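Long-range contacts in prophenoloxidase b (Marsupenaeus japonicus, PDB 3WKY), which is a precursor phenoloxidase of the type 3 copper family, which once activated probably hydroxylates monophenols and oxidises o-diphenols: residues 443-451 against 658-668; 527-535 against 545-554. All blocks are in the same frame, centred on the assembly; numbering follows the deposited sequence.

Contact 1. Residues 443-451 against 658-668; sequences ENLLHTFFT and QEVTITHLRDP
Thr448 and His664 meet across a parallel strand pair of the Ig-like domain, where 445-451 runs beside 658-664 with short-segment axes 4.6 Å apart at closest. Their side chains stand at about a right angle. With CG anti to the backbone N (chi1 179°), the His664 ring approaches the neighbouring strand, and in the Thr448 conformer described, one of two modelled, His664 ND1 donates to Thr448 OG1 at 3.0 Å, the oxygen lying in the ring plane. In that conformer the hydroxyl is also bonded to the carbonyl of Arg582. Farther round the same imidazole, CE1 comes within 3.5 Å of Phe450 CE2; the two rings meet rim to rim, planes 79° apart. On the other face Leu445, His447, Thr661 and Thr663 line up. Here His447 CD2 touches Leu665 CD1 at 3.5 Å, while ND1 is taken by Glu432. Between the two faces, backbone bonds alternate from strand to strand, from Thr661 N to Asn444 O (2.9 Å) through to Leu665 N to Thr448 O (2.8 Å). Beyond the bridged residues, Pro668 CG packs on Phe449 CB at 3.8 Å, and one water takes the Phe450 N-H and donates to Leu665 O, 2.7 Å away.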
loop_
_atom_site.group_PDB
_atom_site.type_symbol
_atom_site.label_atom_id
_atom_site.label_comp_id
_atom_site.label_asym_id
_atom_site.label_seq_id
_atom_site.Cartn_x
_atom_site.Cartn_y
_atom_site.Cartn_z
ATOM N N GLU A 443 9.168 49.187 28.416
ATOM C CA GLU A 443 8.033 49.447 27.538
ATOM C C GLU A 443 7.917 48.372 26.459
ATOM O O GLU A 443 8.934 47.898 25.954
ATOM C CB GLU A 443 8.238 50.799 26.866
ATOM C CG GLU A 443 6.974 51.535 26.505
ATOM C CD GLU A 443 7.237 53.008 26.240
ATOM O OE1 GLU A 443 7.128 53.429 25.068
ATOM O OE2 GLU A 443 7.554 53.738 27.207
ATOM N N ASN A 444 6.684 48.016 26.104
ATOM C CA ASN A 444 6.392 47.081 25.014
ATOM C C ASN A 444 6.845 45.645 25.259
ATOM O O ASN A 444 7.055 44.882 24.307
ATOM C CB ASN A 444 6.941 47.615 23.693
ATOM C CG ASN A 444 6.427 48.992 23.386
ATOM O OD1 ASN A 444 5.223 49.247 23.484
ATOM N ND2 ASN A 444 7.333 49.909 23.033
ATOM N N LEU A 445 6.984 45.295 26.534
ATOM C CA LEU A 445 7.339 43.942 26.947
ATOM C C LEU A 445 6.250 43.364 27.837
ATOM O O LEU A 445 5.842 43.988 28.827
ATOM C CB LEU A 445 8.681 43.934 27.689
ATOM C CG LEU A 445 9.154 42.604 28.290
ATOM C CD1 LEU A 445 9.429 41.562 27.207
ATOM C CD2 LEU A 445 10.392 42.797 29.165
ATOM N N LEU A 446 5.761 42.177 27.478
ATOM C CA LEU A 446 4.746 41.492 28.276
ATOM C C LEU A 446 5.312 40.173 28.779
ATOM O O LEU A 446 6.178 39.574 28.129
ATOM C CB LEU A 446 3.486 41.230 27.444
ATOM C CG LEU A 446 2.781 42.459 26.862
ATOM C CD1 LEU A 446 1.521 42.045 26.109
ATOM C CD2 LEU A 446 2.436 43.450 27.965
ATOM N N HIS A 447 4.841 39.719 29.939
ATOM C CA HIS A 447 5.329 38.455 30.478
ATOM C C HIS A 447 4.214 37.448 30.693
ATOM O O HIS A 447 3.044 37.800 30.800
ATOM C CB HIS A 447 6.065 38.654 31.809
ATOM C CG HIS A 447 7.377 39.357 31.681
ATOM N ND1 HIS A 447 7.520 40.707 31.911
ATOM C CD2 HIS A 447 8.609 38.898 31.345
ATOM C CE1 HIS A 447 8.785 41.051 31.725
ATOM N NE2 HIS A 447 9.464 39.973 31.383
ATOM N N THR A 448 4.599 36.180 30.733
ATOM C CA THR A 448 3.672 35.126 31.133
ATOM C C THR A 448 4.406 34.198 32.069
ATOM O O THR A 448 5.640 34.158 32.091
ATOM C CB THR A 448 3.091 34.290 29.958
ATOM O OG1 THR A 448 4.125 33.495 29.368
ATOM C CG2 THR A 448 2.439 35.177 28.905
ATOM N N PHE A 449 3.650 33.490 32.904
ATOM C CA PHE A 449 4.238 32.522 33.838
ATOM C C PHE A 449 3.159 31.596 34.387
ATOM O O PHE A 449 1.969 31.837 34.174
ATOM C CB PHE A 449 4.979 33.229 34.988
ATOM C CG PHE A 449 4.290 34.472 35.480
ATOM C CD1 PHE A 449 3.047 34.403 36.095
ATOM C CD2 PHE A 449 4.894 35.708 35.333
ATOM C CE1 PHE A 449 2.411 35.547 36.545
ATOM C CE2 PHE A 449 4.266 36.860 35.783
ATOM C CZ PHE A 449 3.025 36.777 36.389
ATOM N N PHE A 450 3.555 30.536 35.084
ATOM C CA PHE A 450 2.554 29.644 35.666
ATOM C C PHE A 450 2.280 29.977 37.130
ATOM O O PHE A 450 3.199 30.292 37.884
ATOM C CB PHE A 450 2.937 28.171 35.503
ATOM C CG PHE A 450 2.779 27.668 34.096
ATOM C CD1 PHE A 450 1.556 27.170 33.658
ATOM C CD2 PHE A 450 3.844 27.712 33.204
ATOM C CE1 PHE A 450 1.403 26.713 32.351
ATOM C CE2 PHE A 450 3.700 27.259 31.895
ATOM C CZ PHE A 450 2.481 26.758 31.470
ATOM N N THR A 451 1.004 29.907 37.501
ATOM C CA THR A 451 0.537 30.238 38.842
ATOM C C THR A 451 -0.522 29.210 39.251
ATOM O O THR A 451 -1.343 28.800 38.430
ATOM C CB THR A 451 -0.071 31.667 38.869
ATOM O OG1 THR A 451 0.975 32.643 38.769
ATOM C CG2 THR A 451 -0.840 31.924 40.152
ATOM N N GLN A 658 2.534 48.538 15.426
ATOM C CA GLN A 658 3.409 48.535 16.587
ATOM C C GLN A 658 3.965 47.110 16.758
ATOM O O GLN A 658 3.557 46.184 16.045
ATOM C CB GLN A 658 2.624 49.081 17.807
ATOM C CG GLN A 658 2.973 48.574 19.208
ATOM C CD GLN A 658 4.041 49.369 19.929
ATOM O OE1 GLN A 658 4.814 50.113 19.319
ATOM N NE2 GLN A 658 4.093 49.206 21.252
ATOM N N GLU A 659 4.894 46.944 17.687
ATOM C CA GLU A 659 5.528 45.664 17.921
ATOM C C GLU A 659 5.709 45.481 19.423
ATOM O O GLU A 659 6.094 46.422 20.122
ATOM C CB GLU A 659 6.882 45.678 17.218
ATOM C CG GLU A 659 7.418 44.341 16.833
ATOM C CD GLU A 659 8.629 44.446 15.908
ATOM O OE1 GLU A 659 9.767 44.463 16.421
ATOM O OE2 GLU A 659 8.440 44.509 14.670
ATOM N N VAL A 660 5.403 44.291 19.936
ATOM C CA VAL A 660 5.676 43.987 21.339
ATOM C C VAL A 660 6.480 42.702 21.449
ATOM O O VAL A 660 6.502 41.893 20.512
ATOM C CB VAL A 660 4.386 43.873 22.194
ATOM C CG1 VAL A 660 3.554 45.143 22.070
ATOM C CG2 VAL A 660 3.570 42.644 21.804
ATOM N N THR A 661 7.161 42.536 22.579
ATOM C CA THR A 661 7.876 41.302 22.873
ATOM C C THR A 661 7.131 40.599 23.995
ATOM O O THR A 661 6.669 41.247 24.938
ATOM C CB THR A 661 9.331 41.599 23.297
ATOM O OG1 THR A 661 10.011 42.244 22.213
ATOM C CG2 THR A 661 10.077 40.322 23.667
ATOM N N ILE A 662 6.974 39.282 23.886
ATOM C CA ILE A 662 6.347 38.525 24.967
ATOM C C ILE A 662 7.326 37.484 25.486
ATOM O O ILE A 662 7.860 36.683 24.713
ATOM C CB ILE A 662 5.030 37.825 24.509
ATOM C CG1 ILE A 662 4.060 38.855 23.925
ATOM C CG2 ILE A 662 4.398 37.061 25.676
ATOM C CD1 ILE A 662 2.714 38.287 23.516
ATOM N N THR A 663 7.552 37.488 26.796
ATOM C CA THR A 663 8.598 36.676 27.395
ATOM C C THR A 663 8.026 35.787 28.486
ATOM O O THR A 663 7.415 36.277 29.433
ATOM C CB THR A 663 9.710 37.570 27.977
ATOM O OG1 THR A 663 10.391 38.231 26.905
ATOM C CG2 THR A 663 10.718 36.746 28.780
ATOM N N HIS A 664 8.198 34.473 28.339
ATOM C CA HIS A 664 7.728 33.536 29.343
ATOM C C HIS A 664 8.778 33.367 30.429
ATOM O O HIS A 664 9.944 33.106 30.133
ATOM C CB HIS A 664 7.426 32.158 28.716
ATOM C CG HIS A 664 6.961 31.137 29.707
ATOM N ND1 HIS A 664 5.720 31.189 30.301
ATOM C CD2 HIS A 664 7.573 30.041 30.214
ATOM C CE1 HIS A 664 5.584 30.168 31.131
ATOM N NE2 HIS A 664 6.696 29.458 31.099
ATOM N N LEU A 665 8.351 33.494 31.683
ATOM C CA LEU A 665 9.238 33.321 32.826
ATOM C C LEU A 665 8.975 31.990 33.526
ATOM O O LEU A 665 7.906 31.789 34.118
ATOM C CB LEU A 665 9.045 34.474 33.821
ATOM C CG LEU A 665 9.291 35.882 33.271
ATOM C CD1 LEU A 665 8.835 36.975 34.257
ATOM C CD2 LEU A 665 10.754 36.056 32.909
ATOM N N ARG A 666 9.946 31.082 33.450
ATOM C CA ARG A 666 9.882 29.812 34.165
ATOM C C ARG A 666 9.921 30.043 35.683
ATOM O O ARG A 666 9.350 29.279 36.459
ATOM C CB ARG A 666 11.035 28.903 33.728
ATOM C CG ARG A 666 11.153 27.623 34.541
ATOM C CD ARG A 666 12.297 26.728 34.074
ATOM N NE ARG A 666 11.906 25.850 32.973
ATOM C CZ ARG A 666 11.132 24.776 33.105
ATOM N NH1 ARG A 666 10.639 24.443 34.295
ATOM N NH2 ARG A 666 10.838 24.038 32.044
ATOM N N ASP A 667 10.589 31.121 36.083
ATOM C CA ASP A 667 10.710 31.511 37.484
ATOM C C ASP A 667 10.573 33.031 37.543
ATOM O O ASP A 667 11.527 33.758 37.254
ATOM C CB ASP A 667 12.072 31.066 38.025
ATOM C CG ASP A 667 12.387 31.654 39.391
ATOM O OD1 ASP A 667 11.445 31.978 40.147
ATOM O OD2 ASP A 667 13.591 31.788 39.705
ATOM N N PRO A 668 9.373 33.519 37.894
ATOM C CA PRO A 668 9.069 34.952 37.789
ATOM C C PRO A 668 10.037 35.837 38.582
ATOM O O PRO A 668 10.290 36.983 38.193
ATOM C CB PRO A 668 7.653 35.052 38.361
ATOM C CG PRO A 668 7.054 33.677 38.141
ATOM C CD PRO A 668 8.203 32.724 38.311
HETATM O O HOH W 1 6.252 29.954 35.241
#

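Contact 2. Residues 527-535 against 545-554; sequences WTEVDVFET and ITRHSNESSI. With NAG (2-acetamido-2-deoxy-beta-D-glucopyranose), chain F.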
loop_
_atom_site.group_PDB
_atom_site.type_symbol
_atom_site.label_atom_id
_atom_site.label_comp_id
_atom_site.label_asym_id
_atom_site.label_seq_id
_atom_site.Cartn_x
_atom_site.Cartn_y
_atom_site.Cartn_z
ATOM N N TRP A 527 -4.049 36.690 12.627
ATOM C CA TRP A 527 -4.529 37.850 13.406
ATOM C C TRP A 527 -5.582 37.470 14.444
ATOM O O TRP A 527 -6.572 36.825 14.107
ATOM C CB TRP A 527 -5.108 38.933 12.497
ATOM C CG TRP A 527 -4.089 39.541 11.598
ATOM C CD1 TRP A 527 -4.029 39.436 10.235
ATOM C CD2 TRP A 527 -2.972 40.350 11.993
ATOM N NE1 TRP A 527 -2.946 40.135 9.760
ATOM C CE2 TRP A 527 -2.280 40.703 10.816
ATOM C CE3 TRP A 527 -2.497 40.815 13.225
ATOM C CZ2 TRP A 527 -1.129 41.501 10.833
ATOM C CZ3 TRP A 527 -1.344 41.596 13.244
ATOM C CH2 TRP A 527 -0.671 41.928 12.052
ATOM N N THR A 528 -5.364 37.878 15.694
ATOM C CA THR A 528 -6.343 37.633 16.751
ATOM C C THR A 528 -6.706 38.939 17.444
ATOM O O THR A 528 -5.868 39.838 17.596
ATOM C CB THR A 528 -5.855 36.587 17.794
ATOM O OG1 THR A 528 -6.922 36.284 18.709
ATOM C CG2 THR A 528 -4.619 37.097 18.564
ATOM N N GLU A 529 -7.966 39.042 17.841
ATOM C CA GLU A 529 -8.457 40.270 18.463
ATOM C C GLU A 529 -7.793 40.525 19.812
ATOM O O GLU A 529 -7.732 39.645 20.667
ATOM C CB GLU A 529 -9.987 40.218 18.614
ATOM C CG GLU A 529 -10.606 41.505 19.200
ATOM C CD GLU A 529 -12.118 41.496 19.138
ATOM O OE1 GLU A 529 -12.678 41.005 18.120
ATOM O OE2 GLU A 529 -12.749 41.978 20.109
ATOM N N VAL A 530 -7.293 41.749 19.992
ATOM C CA VAL A 530 -6.737 42.199 21.261
ATOM C C VAL A 530 -7.785 43.087 21.932
ATOM O O VAL A 530 -8.087 42.925 23.120
ATOM C CB VAL A 530 -5.463 43.031 21.044
ATOM C CG1 VAL A 530 -5.021 43.729 22.349
ATOM C CG2 VAL A 530 -4.347 42.162 20.502
ATOM N N ASP A 531 -8.359 43.996 21.144
ATOM C CA ASP A 531 -9.318 44.973 21.659
ATOM C C ASP A 531 -9.973 45.704 20.495
ATOM O O ASP A 531 -9.285 46.277 19.640
ATOM C CB ASP A 531 -8.588 45.976 22.569
ATOM C CG ASP A 531 -9.496 46.594 23.638
ATOM O OD1 ASP A 531 -10.683 46.216 23.746
ATOM O OD2 ASP A 531 -8.995 47.456 24.398
ATOM N N VAL A 532 -11.301 45.667 20.450
ATOM C CA VAL A 532 -12.062 46.374 19.426
ATOM C C VAL A 532 -13.196 47.075 20.151
ATOM O O VAL A 532 -14.043 46.417 20.748
ATOM C CB VAL A 532 -12.643 45.399 18.365
ATOM C CG1 VAL A 532 -13.663 46.111 17.473
ATOM C CG2 VAL A 532 -11.523 44.785 17.530
ATOM N N PHE A 533 -13.205 48.410 20.131
ATOM C CA PHE A 533 -14.155 49.149 20.955
ATOM C C PHE A 533 -14.341 50.578 20.442
ATOM O O PHE A 533 -13.461 51.114 19.756
ATOM C CB PHE A 533 -13.638 49.199 22.396
ATOM C CG PHE A 533 -12.418 50.056 22.560
ATOM C CD1 PHE A 533 -11.154 49.551 22.280
ATOM C CD2 PHE A 533 -12.533 51.378 22.972
ATOM C CE1 PHE A 533 -10.028 50.339 22.412
ATOM C CE2 PHE A 533 -11.413 52.171 23.105
ATOM C CZ PHE A 533 -10.159 51.655 22.823
ATOM N N GLU A 534 -15.475 51.198 20.774
ATOM C CA GLU A 534 -15.685 52.602 20.417
ATOM C C GLU A 534 -15.172 53.535 21.512
ATOM O O GLU A 534 -15.327 53.273 22.701
ATOM C CB GLU A 534 -17.156 52.910 20.104
ATOM C CG GLU A 534 -17.374 54.357 19.637
ATOM C CD GLU A 534 -18.798 54.651 19.200
ATOM O OE1 GLU A 534 -19.559 53.693 18.945
ATOM O OE2 GLU A 534 -19.150 55.850 19.113
ATOM N N THR A 535 -14.541 54.625 21.096
ATOM C CA THR A 535 -14.012 55.610 22.033
ATOM C C THR A 535 -15.055 56.680 22.321
ATOM O O THR A 535 -16.105 56.737 21.669
ATOM C CB THR A 535 -12.804 56.331 21.438
ATOM O OG1 THR A 535 -13.236 57.107 20.312
ATOM C CG2 THR A 535 -11.740 55.332 20.997
ATOM N N ILE A 545 -5.585 57.745 24.088
ATOM C CA ILE A 545 -6.597 56.789 24.517
ATOM C C ILE A 545 -5.879 55.616 25.170
ATOM O O ILE A 545 -5.034 54.968 24.544
ATOM C CB ILE A 545 -7.467 56.292 23.348
ATOM C CG1 ILE A 545 -8.220 57.455 22.701
ATOM C CG2 ILE A 545 -8.460 55.257 23.833
ATOM C CD1 ILE A 545 -7.726 57.803 21.323
ATOM N N THR A 546 -6.206 55.369 26.434
ATOM C CA THR A 546 -5.524 54.366 27.238
ATOM C C THR A 546 -6.514 53.276 27.620
ATOM O O THR A 546 -7.612 53.572 28.095
ATOM C CB THR A 546 -4.963 54.987 28.529
ATOM O OG1 THR A 546 -3.882 55.868 28.203
ATOM C CG2 THR A 546 -4.461 53.901 29.477
ATOM N N ARG A 547 -6.132 52.018 27.399
ATOM C CA ARG A 547 -6.973 50.893 27.768
ATOM C C ARG A 547 -6.209 49.932 28.653
ATOM O O ARG A 547 -5.029 49.658 28.419
ATOM C CB ARG A 547 -7.460 50.152 26.518
ATOM C CG ARG A 547 -8.527 50.902 25.751
ATOM C CD ARG A 547 -9.899 50.682 26.357
ATOM N NE ARG A 547 -10.520 49.470 25.826
ATOM C CZ ARG A 547 -11.798 49.144 25.991
ATOM N NH1 ARG A 547 -12.603 49.936 26.684
ATOM N NH2 ARG A 547 -12.275 48.022 25.459
ATOM N N HIS A 548 -6.883 49.415 29.674
ATOM C CA HIS A 548 -6.319 48.409 30.574
ATOM C C HIS A 548 -6.680 47.037 30.030
ATOM O O HIS A 548 -7.727 46.880 29.408
ATOM C CB HIS A 548 -6.910 48.550 31.980
ATOM C CG HIS A 548 -6.262 47.665 33.007
ATOM N ND1 HIS A 548 -6.572 46.331 33.144
ATOM C CD2 HIS A 548 -5.330 47.939 33.950
ATOM C CE1 HIS A 548 -5.847 45.811 34.123
ATOM N NE2 HIS A 548 -5.092 46.765 34.631
ATOM N N SER A 549 -5.836 46.053 30.285
ATOM C CA SER A 549 -6.072 44.715 29.742
ATOM C C SER A 549 -7.381 44.096 30.239
ATOM O O SER A 549 -8.051 43.380 29.490
ATOM C CB SER A 549 -4.853 43.816 29.984
ATOM O OG SER A 549 -4.556 43.667 31.361
ATOM N N ASN A 550 -7.783 44.408 31.473
ATOM C CA ASN A 550 -9.038 43.873 32.021
ATOM C C ASN A 550 -10.268 44.456 31.335
ATOM O O ASN A 550 -11.375 43.979 31.549
ATOM C CB ASN A 550 -9.153 44.129 33.530
ATOM C CG ASN A 550 -8.388 43.127 34.370
ATOM O OD1 ASN A 550 -7.680 42.265 33.849
ATOM N ND2 ASN A 550 -8.522 43.253 35.699
ATOM N N GLU A 551 -10.084 45.494 30.521
ATOM C CA GLU A 551 -11.208 46.101 29.818
ATOM C C GLU A 551 -11.409 45.513 28.432
ATOM O O GLU A 551 -12.345 45.895 27.733
ATOM C CB GLU A 551 -10.992 47.615 29.619
ATOM C CG GLU A 551 -10.695 48.424 30.853
ATOM C CD GLU A 551 -10.543 49.905 30.515
ATOM O OE1 GLU A 551 -11.573 50.608 30.478
ATOM O OE2 GLU A 551 -9.404 50.350 30.248
ATOM N N SER A 552 -10.518 44.617 28.018
ATOM C CA SER A 552 -10.530 44.133 26.630
ATOM C C SER A 552 -11.892 43.647 26.152
ATOM O O SER A 552 -12.627 42.992 26.890
ATOM C CB SER A 552 -9.532 42.995 26.436
ATOM O OG SER A 552 -9.728 42.432 25.151
ATOM N N SER A 553 -12.204 43.941 24.894
ATOM C CA SER A 553 -13.445 43.492 24.282
ATOM C C SER A 553 -13.601 41.969 24.283
ATOM O O SER A 553 -14.722 41.459 24.190
ATOM C CB SER A 553 -13.500 43.989 22.844
ATOM O OG SER A 553 -12.325 43.610 22.150
ATOM N N ILE A 554 -12.497 41.235 24.383
ATOM C CA ILE A 554 -12.607 39.756 24.304
ATOM C C ILE A 554 -12.987 39.129 25.649
ATOM O O ILE A 554 -13.347 37.951 25.719
ATOM C CB ILE A 554 -11.331 39.086 23.749
ATOM C CG1 ILE A 554 -10.207 39.125 24.788
ATOM C CG2 ILE A 554 -10.924 39.725 22.392
ATOM C CD1 ILE A 554 -8.900 38.473 24.322
HETATM C C1 NAG F . -7.656 42.368 36.449
HETATM C C2 NAG F . -7.528 43.182 37.740
HETATM C C3 NAG F . -6.688 42.407 38.748
HETATM C C4 NAG F . -7.327 41.051 39.004
HETATM C C5 NAG F . -7.638 40.320 37.701
HETATM C C6 NAG F . -8.526 39.114 37.982
HETATM C C7 NAG F . -7.676 45.606 37.839
HETATM C C8 NAG F . -6.885 46.858 38.081
HETATM N N2 NAG F . -6.986 44.513 37.505
HETATM O O3 NAG F . -6.598 43.116 39.961
HETATM O O4 NAG F . -6.463 40.257 39.789
HETATM O O5 NAG F . -8.311 41.153 36.772
HETATM O O6 NAG F . -9.857 39.561 38.126
HETATM O O7 NAG F . -8.903 45.614 37.953
HETATM O O HOH W 2 -7.843 46.100 26.624
#
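The guanidinium of Arg547 has one face on the Phe533 ring, the opposite face covered by Glu551 CB, and the edge held by the Asp531 carboxylate. Ring and guanidinium planes differ by only 16°, and Arg547 CZ sits 3.8 Å from the centroid of the Phe533 ring, a stacked cation-pi pair. Bends at chi2 and chi3 fold the chain so that Arg547 CD also covers the ring, as a CH-pi contact, and Arg547 CG reaches Phe533 CZ at 3.4 Å. At the ring's edge stands Ile545 CG2. The salt bridge is side-on, Arg547 NE to Asp531 OD2 at 2.9 Å and Arg547 NH2 to Asp531 OD1 at 3.0 Å, the second using the syn lone pair, with carboxylate and guanidinium nearly coplanar. Ser553 N meets OD1 from above the carboxylate plane, while Tyr487 and a water shared with His548 O bind OD2. Val530 and Asp531 form a classic bulge opposite Ile505, and the serines after the 3-10 turn close on it: Ser552 OG gives to Val530 O at 2.7 Å and accepts from Ile554 N, an ST turn. Ser553 OG accepts from Val532 N at 2.9 Å and donates to the anti lone pair of Glu529 OE2, which Ser617 also holds. The contact thereby joins strand 528-534 of the mixed sheet to strand 541-548 of the three-stranded sheet. The 3-10 turn carries the N-linked sugar, NAG C1 on Asn550 ND2, next to His548. With so many donors round a buried carboxylate, Asp531 is probably ionised, its charge balanced by an arginine fixed on both faces and one edge.

In the fold
Contact 2 is nested within the chain loop that contact 1 closes, and the two centres lie about 18 Å apart, with nearest atoms about 7 Å apart and no direct touch. They share the mixed sheet: the strand pair of contact 1 is separated from strand 528-534 by strands 588-598 and 501-509. Contact 1 lies about 23 Å from the chain centre and contact 2 about 18 Å. Both contacts also touch the copper-containing domain: Phe450 of contact 1 meets Tyr188 edge-to-face, and in contact 2 Thr528 and Glu529 bond to Tyr224, Asn228 and Arg232 on helix 218-239, which also carries His226 of the dicopper-oxygen pocket. Sugars adjoin both: one is attached at Asn550, another touches Glu443.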